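Local coordinates for putative secreted protein (PDB 3NPD) that is of unknown function but is probably a secreted, quorum-sensing-regulated virulence factor of Pseudomonas aeruginosa, at residues 87-92 and 103-108. Numbering follows the deposited sequence.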
loop_
_atom_site.group_PDB
_atom_site.type_symbol
_atom_site.label_atom_id
_atom_site.label_comp_id
_atom_site.label_asym_id
_atom_site.label_seq_id
_atom_site.Cartn_x
_atom_site.Cartn_y
_atom_site.Cartn_z
ATOM N N ALA A 87 4.318 -12.080 1.233
ATOM C CA ALA A 87 3.421 -10.997 0.726
ATOM C C ALA A 87 4.237 -9.799 0.197
ATOM O O ALA A 87 5.431 -9.666 0.466
ATOM C CB ALA A 87 2.402 -10.501 1.780
ATOM N N ILE A 88 3.543 -8.981 -0.590
ATOM C CA ILE A 88 4.049 -7.702 -1.055
ATOM C C ILE A 88 3.090 -6.657 -0.511
ATOM O O ILE A 88 1.851 -6.856 -0.556
ATOM C CB ILE A 88 4.071 -7.650 -2.593
ATOM C CG1 ILE A 88 5.154 -8.572 -3.120
ATOM C CG2 ILE A 88 4.303 -6.193 -3.110
ATOM C CD1 ILE A 88 4.997 -8.870 -4.651
ATOM N N LEU A 89 3.652 -5.603 0.078
ATOM C CA LEU A 89 2.902 -4.409 0.481
ATOM C C LEU A 89 2.992 -3.430 -0.687
ATOM O O LEU A 89 4.070 -3.040 -1.092
ATOM C CB LEU A 89 3.417 -3.805 1.808
ATOM C CG LEU A 89 2.498 -3.982 3.009
ATOM C CD1 LEU A 89 1.095 -3.302 2.820
ATOM C CD2 LEU A 89 2.443 -5.509 3.300
ATOM N N THR A 90 1.843 -2.988 -1.177
ATOM C CA THR A 90 1.768 -2.064 -2.300
ATOM C C THR A 90 1.026 -0.802 -1.885
ATOM O O THR A 90 -0.073 -0.902 -1.342
ATOM C CB THR A 90 1.029 -2.700 -3.478
ATOM O OG1 THR A 90 1.785 -3.840 -3.883
ATOM C CG2 THR A 90 0.865 -1.691 -4.677
ATOM N N TYR A 91 1.603 0.358 -2.178
ATOM C CA TYR A 91 0.942 1.654 -1.999
ATOM C C TYR A 91 0.593 2.158 -3.365
ATOM O O TYR A 91 1.477 2.362 -4.202
ATOM C CB TYR A 91 1.838 2.678 -1.300
ATOM C CG TYR A 91 1.946 2.316 0.107
ATOM C CD1 TYR A 91 0.968 2.753 1.014
ATOM C CD2 TYR A 91 2.910 1.430 0.542
ATOM C CE1 TYR A 91 0.966 2.348 2.321
ATOM C CE2 TYR A 91 2.940 1.024 1.870
ATOM C CZ TYR A 91 1.967 1.502 2.764
ATOM O OH TYR A 91 1.968 1.132 4.088
ATOM N N SER A 92 -0.699 2.392 -3.597
ATOM C CA SER A 92 -1.201 2.941 -4.854
ATOM C C SER A 92 -1.811 4.296 -4.584
ATOM O O SER A 92 -2.895 4.408 -3.999
ATOM C CB SER A 92 -2.190 1.966 -5.518
ATOM O OG SER A 92 -2.806 2.553 -6.648
ATOM N N ALA A 103 1.760 7.658 -7.844
ATOM C CA ALA A 103 2.879 6.800 -7.518
ATOM C C ALA A 103 2.393 5.424 -7.136
ATOM O O ALA A 103 1.344 5.284 -6.562
ATOM C CB ALA A 103 3.722 7.371 -6.378
ATOM N N THR A 104 3.190 4.413 -7.427
ATOM C CA THR A 104 2.891 3.043 -7.028
ATOM C C THR A 104 4.193 2.443 -6.491
ATOM O O THR A 104 5.174 2.320 -7.230
ATOM C CB THR A 104 2.276 2.195 -8.158
ATOM O OG1 THR A 104 1.222 2.938 -8.795
ATOM C CG2 THR A 104 1.658 0.906 -7.577
ATOM N N GLU A 105 4.176 2.038 -5.233
ATOM C CA GLU A 105 5.421 1.581 -4.582
ATOM C C GLU A 105 5.156 0.229 -3.905
ATOM O O GLU A 105 4.262 0.111 -3.050
ATOM C CB GLU A 105 5.898 2.613 -3.540
ATOM C CG GLU A 105 6.360 3.934 -4.176
ATOM C CD GLU A 105 7.493 3.795 -5.225
ATOM O OE1 GLU A 105 8.306 2.856 -5.129
ATOM O OE2 GLU A 105 7.630 4.683 -6.117
ATOM N N ARG A 106 5.915 -0.789 -4.329
ATOM C CA ARG A 106 5.801 -2.139 -3.799
ATOM C C ARG A 106 7.021 -2.509 -2.981
ATOM O O ARG A 106 8.194 -2.201 -3.346
ATOM C CB ARG A 106 5.693 -3.151 -4.922
ATOM C CG ARG A 106 4.489 -2.890 -5.779
ATOM C CD ARG A 106 4.303 -3.901 -6.922
ATOM N NE ARG A 106 3.047 -3.566 -7.601
ATOM C CZ ARG A 106 2.870 -2.598 -8.504
ATOM N NH1 ARG A 106 3.862 -1.834 -8.889
ATOM N NH2 ARG A 106 1.653 -2.339 -8.986
ATOM N N PHE A 107 6.761 -3.281 -1.927
ATOM C CA PHE A 107 7.789 -3.727 -1.006
ATOM C C PHE A 107 7.623 -5.192 -0.689
ATOM O O PHE A 107 6.518 -5.619 -0.349
ATOM C CB PHE A 107 7.731 -2.942 0.317
ATOM C CG PHE A 107 7.854 -1.459 0.137
ATOM C CD1 PHE A 107 6.694 -0.661 -0.154
ATOM C CD2 PHE A 107 9.103 -0.836 0.163
ATOM C CE1 PHE A 107 6.824 0.717 -0.367
ATOM C CE2 PHE A 107 9.215 0.578 -0.064
ATOM C CZ PHE A 107 8.087 1.336 -0.332
ATOM N N ASP A 108 8.724 -5.957 -0.717
ATOM C CA ASP A 108 8.740 -7.366 -0.268
ATOM C C ASP A 108 9.807 -7.518 0.811
ATOM O O ASP A 108 10.433 -6.513 1.214
ATOM C CB ASP A 108 8.847 -8.375 -1.432
ATOM C CG ASP A 108 10.194 -8.346 -2.185
ATOM O OD1 ASP A 108 11.126 -7.620 -1.832
ATOM O OD2 ASP A 108 10.280 -9.089 -3.195
HETATM O O HOH W 1 -1.035 4.208 -8.219
#
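Tyr91 and Phe107 meet on the buried face of an antiparallel strand pair, in which 88-92 and 103-107 run at 167° to one another, and they illustrate how the two faces of one sheet can differ. Their side chains cross at about a right angle, and CD2 of Tyr91 comes within 4.1 Å of CE1 of Phe107. Both rings turn an edge to the partner backbone: Glu105 O lies near the plane of the tyrosine, Leu89 O near that of the phenylalanine. Leu69 of helix 62-74 touches both side chains, while Arg66 makes a cation-pi contact with Phe107 and a salt bridge with Glu105.

Four backbone hydrogen bonds join the strands, two in the pair Leu89 and Phe107 and two in the pair Tyr91 and Glu105; the bond from Tyr91 N to Glu105 O, 2.8 Å long, is nearly straight at 172°.

The other face is more polar. Thr90, buried there, lies alongside Arg106, its OG1 3.4 Å from Arg106 CG; with OG1 beside the backbone N (chi1 -62°), CG2 is left anti to that nitrogen and lies over one face of the guanidinium. Gln43 OE1, on the adjoining strand, bonds to both Thr90 OG1 and Arg106 NE, tying the two side chains together. The open side is that of exposed Arg106 and of partly exposed Ser92 and Thr104, where a water bridges Ser92 OG, Thr104 OG1 and Ala103 O.

Together the segments form part of a beta hairpin at the edge of a mixed, mostly antiparallel sheet, with helices 62-74 and 77-83 packed on the face of Leu89, Tyr91 and Phe107: an alpha+beta arrangement.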